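Local structure of major capsid protein (Faustovirus, 5J7O) at residues 176-181 with 466-471; 183-188 with 324-329. The protein probably builds the capsid shell of a large double-stranded DNA virus as a trimer of double jelly-roll subunits. All coordinates share one frame; numbering follows the deposited sequence.

Contact 1. Residues 176-181 with 466-471; sequences RYCEYP and RDWHHL
E179 reaches across to segment 466-471 with two different acceptors, its backbone carbonyl and its side-chain carboxylate, and neighbouring aromatic residues take one each. W468 NE1 gives its hydrogen to E179 O at 2.8 Å, the oxygen lying almost exactly in the indole plane and the donor in the carbonyl plane. H469 NE2 bonds to E179 OE1, also at 2.8 Å and straighter, with an N-H...O angle of 167°; it meets the anti side of the carboxylate, somewhat out of its plane. Both aromatic side chains hold CG between backbone N and carbonyl carbon: a chi1 of 77° brings W468 NE1 to E179 O, and one of 62° brings H469 NE2 to E179 OE1. H469 CB lies over the indole face. In this double jelly-roll protein the contact ties the loop that follows strand 170-177 to the chain around the end of helix 464-467, 285 residues away. Y180, at the N-cap position of helix 181-185, brings the CD2-CE2 edge of its ring against one face of H469 in a T-shaped pair, centroids 5.1 Å apart and planes nearly perpendicular. The opposite face of the imidazole carries H470 CD2, so the ring is sandwiched while its NE2 is held by the carboxylate. On the indole's pyrrole side, C178 SG stands obliquely 4.0 Å from W468 NE1. The aliphatic part of R466 runs beside E179, R466 CG 3.5 Å from E179 OE1, whereas its guanidinium turns off to grip D467 OD1 through NE and NH2 and to bond N476.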
ATOM      1  N   ARG B 176       4.583  25.741  -1.831  1.00 34.98           N
ATOM      2  CA  ARG B 176       4.432  24.325  -2.105  1.00 33.89           C
ATOM      3  C   ARG B 176       4.704  24.095  -3.580  1.00 32.43           C
ATOM      4  O   ARG B 176       4.543  25.003  -4.401  1.00 31.45           O
ATOM      5  CB  ARG B 176       3.028  23.825  -1.755  1.00 33.68           C
ATOM      6  CG  ARG B 176       2.141  23.609  -2.967  1.00 34.51           C
ATOM      7  CD  ARG B 176       0.677  23.568  -2.578  1.00 35.53           C
ATOM      8  NE  ARG B 176       0.362  22.474  -1.661  1.00 38.40           N
ATOM      9  CZ  ARG B 176      -0.712  22.443  -0.875  1.00 40.66           C
ATOM     10  NH1 ARG B 176      -1.573  23.453  -0.877  1.00 43.09           N
ATOM     11  NH2 ARG B 176      -0.925  21.405  -0.079  1.00 40.13           N
ATOM     12  N   TYR B 177       5.116  22.878  -3.911  1.00 34.02           N
ATOM     13  CA  TYR B 177       5.214  22.453  -5.298  1.00 33.37           C
ATOM     14  C   TYR B 177       3.937  21.739  -5.724  1.00 35.21           C
ATOM     15  O   TYR B 177       3.236  21.132  -4.909  1.00 35.66           O
ATOM     16  CB  TYR B 177       6.423  21.536  -5.508  1.00 31.96           C
ATOM     17  CG  TYR B 177       7.725  22.286  -5.666  1.00 31.45           C
ATOM     18  CD1 TYR B 177       8.515  22.588  -4.563  1.00 29.99           C
ATOM     19  CD2 TYR B 177       8.156  22.708  -6.916  1.00 30.79           C
ATOM     20  CE1 TYR B 177       9.706  23.285  -4.705  1.00 31.17           C
ATOM     21  CE2 TYR B 177       9.343  23.404  -7.068  1.00 30.99           C
ATOM     22  CZ  TYR B 177      10.113  23.689  -5.960  1.00 31.44           C
ATOM     23  OH  TYR B 177      11.293  24.382  -6.111  1.00 30.47           O
ATOM     24  N   CYS B 178       3.633  21.828  -7.014  1.00 35.94           N
ATOM     25  CA  CYS B 178       2.542  21.037  -7.557  1.00 33.15           C
ATOM     26  C   CYS B 178       2.877  19.553  -7.443  1.00 31.56           C
ATOM     27  O   CYS B 178       4.035  19.161  -7.274  1.00 31.35           O
ATOM     28  CB  CYS B 178       2.281  21.414  -9.009  1.00 33.63           C
ATOM     29  SG  CYS B 178       3.568  20.882 -10.158  1.00 36.25           S
ATOM     30  N   GLU B 179       1.842  18.721  -7.492  1.00 31.46           N
ATOM     31  CA  GLU B 179       2.063  17.283  -7.438  1.00 31.16           C
ATOM     32  C   GLU B 179       2.785  16.824  -8.696  1.00 28.29           C
ATOM     33  O   GLU B 179       2.498  17.289  -9.804  1.00 23.53           O
ATOM     34  CB  GLU B 179       0.743  16.537  -7.270  1.00 32.64           C
ATOM     35  CG  GLU B 179       0.184  16.612  -5.860  1.00 34.15           C
ATOM     36  CD  GLU B 179      -0.939  15.628  -5.622  1.00 37.41           C
ATOM     37  OE1 GLU B 179      -1.685  15.335  -6.579  1.00 37.40           O
ATOM     38  OE2 GLU B 179      -1.069  15.139  -4.480  1.00 39.62           O
ATOM     39  N   TYR B 180       3.742  15.922  -8.506  1.00 25.96           N
ATOM     40  CA  TYR B 180       4.593  15.421  -9.578  1.00 27.81           C
ATOM     41  C   TYR B 180       5.258  16.561 -10.354  1.00 31.17           C
ATOM     42  O   TYR B 180       5.051  16.704 -11.563  1.00 32.59           O
ATOM     43  CB  TYR B 180       3.800  14.515 -10.509  1.00 25.81           C
ATOM     44  CG  TYR B 180       3.152  13.376  -9.757  1.00 26.18           C
ATOM     45  CD1 TYR B 180       3.903  12.287  -9.342  1.00 27.78           C
ATOM     46  CD2 TYR B 180       1.801  13.402  -9.437  1.00 24.87           C
ATOM     47  CE1 TYR B 180       3.327  11.246  -8.645  1.00 28.99           C
ATOM     48  CE2 TYR B 180       1.215  12.364  -8.738  1.00 27.21           C
ATOM     49  CZ  TYR B 180       1.984  11.288  -8.345  1.00 29.73           C
ATOM     50  OH  TYR B 180       1.413  10.249  -7.649  1.00 32.38           O
ATOM     51  N   PRO B 181       6.073  17.388  -9.684  1.00 29.67           N
ATOM     52  CA  PRO B 181       6.672  18.537 -10.383  1.00 29.46           C
ATOM     53  C   PRO B 181       7.566  18.128 -11.536  1.00 30.79           C
ATOM     54  O   PRO B 181       7.613  18.825 -12.556  1.00 33.69           O
ATOM     55  CB  PRO B 181       7.466  19.251  -9.277  1.00 30.59           C
ATOM     56  CG  PRO B 181       7.001  18.647  -7.980  1.00 31.15           C
ATOM     57  CD  PRO B 181       6.566  17.260  -8.305  1.00 29.82           C
ATOM     58  N   ARG B 466      -2.809  20.390  -7.539  1.00 40.90           N
ATOM     59  CA  ARG B 466      -3.169  18.985  -7.372  1.00 39.28           C
ATOM     60  C   ARG B 466      -3.971  18.423  -8.536  1.00 39.01           C
ATOM     61  O   ARG B 466      -3.744  17.281  -8.942  1.00 38.82           O
ATOM     62  CB  ARG B 466      -3.974  18.811  -6.079  1.00 38.43           C
ATOM     63  CG  ARG B 466      -4.378  17.386  -5.759  1.00 37.74           C
ATOM     64  CD  ARG B 466      -5.512  17.375  -4.750  1.00 35.68           C
ATOM     65  NE  ARG B 466      -6.755  17.872  -5.334  1.00 35.58           N
ATOM     66  CZ  ARG B 466      -7.835  18.201  -4.634  1.00 35.35           C
ATOM     67  NH1 ARG B 466      -7.829  18.098  -3.311  1.00 36.12           N
ATOM     68  NH2 ARG B 466      -8.921  18.640  -5.253  1.00 33.75           N
ATOM     69  N   ASP B 467      -4.896  19.203  -9.096  1.00 39.46           N
ATOM     70  CA  ASP B 467      -5.824  18.698 -10.100  1.00 38.05           C
ATOM     71  C   ASP B 467      -5.235  18.628 -11.503  1.00 35.85           C
ATOM     72  O   ASP B 467      -5.887  18.070 -12.393  1.00 34.54           O
ATOM     73  CB  ASP B 467      -7.083  19.571 -10.145  1.00 39.17           C
ATOM     74  CG  ASP B 467      -7.887  19.508  -8.862  1.00 40.81           C
ATOM     75  OD1 ASP B 467      -7.665  18.574  -8.063  1.00 41.09           O
ATOM     76  OD2 ASP B 467      -8.749  20.390  -8.658  1.00 41.54           O
ATOM     77  N   TRP B 468      -4.032  19.162 -11.729  1.00 35.49           N
ATOM     78  CA  TRP B 468      -3.545  19.312 -13.097  1.00 35.27           C
ATOM     79  C   TRP B 468      -3.347  17.966 -13.789  1.00 31.40           C
ATOM     80  O   TRP B 468      -3.549  17.860 -15.004  1.00 30.25           O
ATOM     81  CB  TRP B 468      -2.245  20.119 -13.113  1.00 36.14           C
ATOM     82  CG  TRP B 468      -1.038  19.352 -12.681  1.00 35.07           C
ATOM     83  CD1 TRP B 468      -0.548  19.237 -11.414  1.00 35.84           C
ATOM     84  CD2 TRP B 468      -0.161  18.594 -13.521  1.00 33.52           C
ATOM     85  NE1 TRP B 468       0.580  18.453 -11.412  1.00 34.64           N
ATOM     86  CE2 TRP B 468       0.837  18.044 -12.693  1.00 33.47           C
ATOM     87  CE3 TRP B 468      -0.125  18.324 -14.892  1.00 33.81           C
ATOM     88  CZ2 TRP B 468       1.860  17.241 -13.192  1.00 33.89           C
ATOM     89  CZ3 TRP B 468       0.891  17.528 -15.385  1.00 35.23           C
ATOM     90  CH2 TRP B 468       1.870  16.997 -14.537  1.00 34.88           C
ATOM     91  N   HIS B 469      -2.961  16.930 -13.045  1.00 33.25           N
ATOM     92  CA  HIS B 469      -2.759  15.614 -13.637  1.00 35.25           C
ATOM     93  C   HIS B 469      -3.986  14.714 -13.534  1.00 36.14           C
ATOM     94  O   HIS B 469      -3.994  13.633 -14.131  1.00 37.70           O
ATOM     95  CB  HIS B 469      -1.551  14.919 -12.993  1.00 35.17           C
ATOM     96  CG  HIS B 469      -1.705  14.663 -11.527  1.00 35.65           C
ATOM     97  ND1 HIS B 469      -2.310  13.529 -11.028  1.00 36.65           N
ATOM     98  CD2 HIS B 469      -1.330  15.393 -10.451  1.00 35.46           C
ATOM     99  CE1 HIS B 469      -2.301  13.573  -9.708  1.00 36.88           C
ATOM    100  NE2 HIS B 469      -1.712  14.693  -9.332  1.00 35.08           N
ATOM    101  N   HIS B 470      -5.020  15.135 -12.811  1.00 33.57           N
ATOM    102  CA  HIS B 470      -6.238  14.343 -12.728  1.00 32.37           C
ATOM    103  C   HIS B 470      -7.044  14.459 -14.016  1.00 32.71           C
ATOM    104  O   HIS B 470      -7.145  15.535 -14.612  1.00 32.72           O
ATOM    105  CB  HIS B 470      -7.083  14.792 -11.541  1.00 30.96           C
ATOM    106  CG  HIS B 470      -6.552  14.342 -10.215  1.00 30.83           C
ATOM    107  ND1 HIS B 470      -6.965  13.175  -9.609  1.00 32.22           N
ATOM    108  CD2 HIS B 470      -5.649  14.903  -9.376  1.00 29.05           C
ATOM    109  CE1 HIS B 470      -6.338  13.035  -8.454  1.00 32.01           C
ATOM    110  NE2 HIS B 470      -5.534  14.071  -8.289  1.00 30.17           N
ATOM    111  N   LEU B 471      -7.627  13.339 -14.440  1.00 34.52           N
ATOM    112  CA  LEU B 471      -8.420  13.285 -15.661  1.00 36.03           C
ATOM    113  C   LEU B 471      -9.919  13.359 -15.395  1.00 38.67           C
ATOM    114  O   LEU B 471     -10.712  13.138 -16.317  1.00 40.80           O
ATOM    115  CB  LEU B 471      -8.087  12.015 -16.449  1.00 33.99           C
ATOM    116  CG  LEU B 471      -6.624  11.866 -16.872  1.00 34.66           C
ATOM    117  CD1 LEU B 471      -6.420  10.597 -17.687  1.00 35.34           C
ATOM    118  CD2 LEU B 471      -6.162  13.090 -17.652  1.00 35.65           C
TER

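Contact 2. Residues 183-188 with 324-329; sequences LRLFKR and VDIEQQ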
ATOM      1  N   LEU B 183       7.092  15.840 -13.579  1.00 32.10           N
ATOM      2  CA  LEU B 183       6.295  15.491 -14.747  1.00 33.18           C
ATOM      3  C   LEU B 183       5.752  16.731 -15.444  1.00 33.37           C
ATOM      4  O   LEU B 183       5.698  16.772 -16.677  1.00 32.56           O
ATOM      5  CB  LEU B 183       5.154  14.557 -14.349  1.00 32.45           C
ATOM      6  CG  LEU B 183       5.575  13.198 -13.793  1.00 32.07           C
ATOM      7  CD1 LEU B 183       4.368  12.294 -13.622  1.00 31.06           C
ATOM      8  CD2 LEU B 183       6.615  12.547 -14.693  1.00 31.57           C
ATOM      9  N   ARG B 184       5.345  17.748 -14.679  1.00 32.82           N
ATOM     10  CA  ARG B 184       4.833  18.964 -15.299  1.00 32.41           C
ATOM     11  C   ARG B 184       5.951  19.874 -15.785  1.00 35.50           C
ATOM     12  O   ARG B 184       5.747  20.642 -16.732  1.00 37.64           O
ATOM     13  CB  ARG B 184       3.941  19.734 -14.324  1.00 30.62           C
ATOM     14  CG  ARG B 184       2.943  20.638 -15.027  1.00 30.66           C
ATOM     15  CD  ARG B 184       2.116  21.468 -14.063  1.00 28.95           C
ATOM     16  NE  ARG B 184       0.962  22.049 -14.742  1.00 30.70           N
ATOM     17  CZ  ARG B 184       0.173  22.984 -14.224  1.00 30.99           C
ATOM     18  NH1 ARG B 184       0.412  23.461 -13.010  1.00 32.07           N
ATOM     19  NH2 ARG B 184      -0.854  23.446 -14.923  1.00 32.93           N
ATOM     20  N   LEU B 185       7.126  19.802 -15.153  1.00 35.40           N
ATOM     21  CA  LEU B 185       8.213  20.719 -15.484  1.00 37.48           C
ATOM     22  C   LEU B 185       8.584  20.637 -16.958  1.00 39.91           C
ATOM     23  O   LEU B 185       8.902  21.655 -17.583  1.00 39.41           O
ATOM     24  CB  LEU B 185       9.432  20.422 -14.614  1.00 36.31           C
ATOM     25  CG  LEU B 185      10.624  21.358 -14.815  1.00 36.81           C
ATOM     26  CD1 LEU B 185      10.295  22.754 -14.309  1.00 37.51           C
ATOM     27  CD2 LEU B 185      11.858  20.810 -14.127  1.00 35.39           C
ATOM     28  N   PHE B 186       8.544  19.438 -17.531  1.00 40.31           N
ATOM     29  CA  PHE B 186       8.900  19.239 -18.934  1.00 39.24           C
ATOM     30  C   PHE B 186       7.629  19.339 -19.767  1.00 39.00           C
ATOM     31  O   PHE B 186       6.881  18.366 -19.900  1.00 37.39           O
ATOM     32  CB  PHE B 186       9.597  17.897 -19.131  1.00 39.04           C
ATOM     33  CG  PHE B 186      10.971  17.825 -18.519  1.00 38.23           C
ATOM     34  CD1 PHE B 186      11.532  18.927 -17.892  1.00 38.12           C
ATOM     35  CD2 PHE B 186      11.706  16.653 -18.581  1.00 39.14           C
ATOM     36  CE1 PHE B 186      12.794  18.860 -17.334  1.00 38.43           C
ATOM     37  CE2 PHE B 186      12.969  16.580 -18.025  1.00 39.90           C
ATOM     38  CZ  PHE B 186      13.514  17.685 -17.402  1.00 38.90           C
ATOM     39  N   LYS B 187       7.376  20.529 -20.318  1.00 40.48           N
ATOM     40  CA  LYS B 187       6.264  20.694 -21.249  1.00 42.42           C
ATOM     41  C   LYS B 187       6.408  19.757 -22.437  1.00 44.46           C
ATOM     42  O   LYS B 187       5.491  18.995 -22.760  1.00 45.23           O
ATOM     43  CB  LYS B 187       6.186  22.143 -21.729  1.00 43.55           C
ATOM     44  CG  LYS B 187       5.650  23.127 -20.712  1.00 46.70           C
ATOM     45  CD  LYS B 187       5.549  24.513 -21.327  1.00 49.46           C
ATOM     46  CE  LYS B 187       4.778  24.473 -22.639  1.00 51.63           C
ATOM     47  NZ  LYS B 187       4.808  25.780 -23.350  1.00 53.34           N
ATOM     48  N   ARG B 188       7.557  19.808 -23.109  1.00 45.55           N
ATOM     49  CA  ARG B 188       7.851  18.936 -24.234  1.00 47.14           C
ATOM     50  C   ARG B 188       9.263  18.388 -24.085  1.00 45.05           C
ATOM     51  O   ARG B 188      10.152  19.051 -23.544  1.00 45.65           O
ATOM     52  CB  ARG B 188       7.711  19.672 -25.578  1.00 52.18           C
ATOM     53  CG  ARG B 188       6.514  20.613 -25.657  1.00 57.21           C
ATOM     54  CD  ARG B 188       6.162  20.964 -27.094  1.00 61.25           C
ATOM     55  NE  ARG B 188       5.385  19.908 -27.738  1.00 64.69           N
ATOM     56  CZ  ARG B 188       4.058  19.830 -27.700  1.00 65.94           C
ATOM     57  NH1 ARG B 188       3.356  20.746 -27.047  1.00 66.62           N
ATOM     58  NH2 ARG B 188       3.433  18.834 -28.314  1.00 65.49           N
ATOM     59  N   VAL B 324      14.362  20.064 -24.449  1.00 39.75           N
ATOM     60  CA  VAL B 324      13.392  20.044 -23.361  1.00 40.13           C
ATOM     61  C   VAL B 324      12.807  21.442 -23.205  1.00 41.03           C
ATOM     62  O   VAL B 324      13.549  22.409 -22.995  1.00 40.37           O
ATOM     63  CB  VAL B 324      14.019  19.577 -22.037  1.00 38.22           C
ATOM     64  CG1 VAL B 324      12.974  19.570 -20.940  1.00 38.36           C
ATOM     65  CG2 VAL B 324      14.642  18.196 -22.192  1.00 37.04           C
ATOM     66  N   ASP B 325      11.484  21.547 -23.306  1.00 41.56           N
ATOM     67  CA  ASP B 325      10.776  22.781 -22.995  1.00 43.98           C
ATOM     68  C   ASP B 325      10.401  22.778 -21.518  1.00 43.78           C
ATOM     69  O   ASP B 325       9.882  21.781 -21.005  1.00 45.20           O
ATOM     70  CB  ASP B 325       9.527  22.931 -23.862  1.00 47.70           C
ATOM     71  CG  ASP B 325       9.854  23.122 -25.330  1.00 53.06           C
ATOM     72  OD1 ASP B 325      11.006  23.494 -25.642  1.00 54.78           O
ATOM     73  OD2 ASP B 325       8.957  22.909 -26.173  1.00 55.26           O
ATOM     74  N   ILE B 326      10.664  23.890 -20.838  1.00 42.31           N
ATOM     75  CA  ILE B 326      10.484  24.000 -19.395  1.00 42.30           C
ATOM     76  C   ILE B 326       9.244  24.838 -19.115  1.00 41.85           C
ATOM     77  O   ILE B 326       9.056  25.904 -19.714  1.00 42.35           O
ATOM     78  CB  ILE B 326      11.728  24.601 -18.718  1.00 43.38           C
ATOM     79  CG1 ILE B 326      12.948  23.721 -18.991  1.00 42.30           C
ATOM     80  CG2 ILE B 326      11.508  24.744 -17.222  1.00 43.59           C
ATOM     81  CD1 ILE B 326      12.801  22.302 -18.485  1.00 40.97           C
ATOM     82  N   GLU B 327       8.403  24.351 -18.206  1.00 41.02           N
ATOM     83  CA  GLU B 327       7.167  25.023 -17.838  1.00 40.49           C
ATOM     84  C   GLU B 327       7.461  26.344 -17.124  1.00 42.61           C
ATOM     85  O   GLU B 327       8.539  26.554 -16.561  1.00 43.40           O
ATOM     86  CB  GLU B 327       6.327  24.104 -16.946  1.00 39.81           C
ATOM     87  CG  GLU B 327       4.964  24.644 -16.542  1.00 41.14           C
ATOM     88  CD  GLU B 327       4.048  24.871 -17.725  1.00 43.71           C
ATOM     89  OE1 GLU B 327       3.644  23.878 -18.365  1.00 44.77           O
ATOM     90  OE2 GLU B 327       3.735  26.044 -18.019  1.00 44.93           O
ATOM     91  N   GLN B 328       6.484  27.249 -17.172  1.00 43.92           N
ATOM     92  CA  GLN B 328       6.566  28.485 -16.406  1.00 44.63           C
ATOM     93  C   GLN B 328       6.598  28.178 -14.913  1.00 42.06           C
ATOM     94  O   GLN B 328       6.075  27.158 -14.454  1.00 39.85           O
ATOM     95  CB  GLN B 328       5.378  29.393 -16.728  1.00 47.03           C
ATOM     96  CG  GLN B 328       5.052  29.500 -18.209  1.00 49.61           C
ATOM     97  CD  GLN B 328       3.841  30.375 -18.475  1.00 51.12           C
ATOM     98  OE1 GLN B 328       3.713  31.463 -17.915  1.00 53.58           O
ATOM     99  NE2 GLN B 328       2.943  29.899 -19.329  1.00 50.10           N
ATOM    100  N   GLN B 329       7.219  29.079 -14.146  1.00 40.62           N
ATOM    101  CA  GLN B 329       7.338  28.863 -12.707  1.00 37.74           C
ATOM    102  C   GLN B 329       5.972  28.854 -12.033  1.00 34.61           C
ATOM    103  O   GLN B 329       5.746  28.097 -11.082  1.00 34.32           O
ATOM    104  CB  GLN B 329       8.229  29.936 -12.080  1.00 37.26           C
ATOM    105  CG  GLN B 329       8.523  29.697 -10.604  1.00 36.86           C
ATOM    106  CD  GLN B 329       8.902  30.965  -9.864  1.00 36.35           C
ATOM    107  OE1 GLN B 329       8.458  32.060 -10.214  1.00 37.32           O
ATOM    108  NE2 GLN B 329       9.725  30.824  -8.832  1.00 34.59           N
TER
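L185 O and R188 O each accept a backbone hydrogen bond from the facing segment, from E327 N and D325 N respectively, both at 2.8 Å. Between them K187 N makes a weaker, bent bond to D325 O, where the chain turns a corner just after helix 181-185 gives way to strand 186-193. CA-H...O contacts fill in the ladder: F186 CA lies 3.4 Å from D325 O, and I326 CA approaches L185 O. F186 and I326 form an antiparallel non-hydrogen-bonded pair joining strands 186-193 and 320-326, two neighbours in a four-stranded jelly-roll sheet. On the face carrying F186 the packing is apolar. A chi1 of -180° swings V324 CG1 away from its own N and over one face of the phenyl ring in a CH-pi contact, 3.6 Å from the F186 centroid. I326 CD1 approaches F186 CE1 to 3.6 Å, while its other branch, CG2, lies alongside L185 CD1; strand 99-109 covers L185 and F186 through V105 and V107. The polar side chains use their carbon parts instead. K187 crosses E327 at about a right angle, K187 CG 3.2 Å from E327 OE1, and the R188 methylenes run beside D325 OD2. Neither pair closes a salt bridge: K187 NZ remains 5.4 Å from E327 OE2 and R188 NE 4.9 Å from D325 OD2, and the carboxylates find neutral partners, D325 OD1 at T88 and E327 OE2 at N331. Backbone bonds and apolar contacts probably supply most of the cohesion, with the opposite charges perhaps adding a diffuse attraction at the more exposed side.

How the contacts relate
Centres about 13 Å apart, the two contacts are joined by the chain itself: strand 170-177 leads through Y180 into helix 181-185 and on into strand 186-193. Contact 2 pairs that strand with 320-326, 136 residues on, and contact 1 closes later, at 466-471, so the shorter excursion lies within the longer one. They also touch directly, W468 CH2 packing 3.4 Å from R184 CB and C178 SG lying near R184 CD. R184 reaches further, to Q464 at the start of helix 464-467. One short helical connection thus joins the sheet holding strands 186-193 and 320-326 to the segment around helix 464-467, illustrating how successive segments can couple a sheet with a sequence-distant part of the chain.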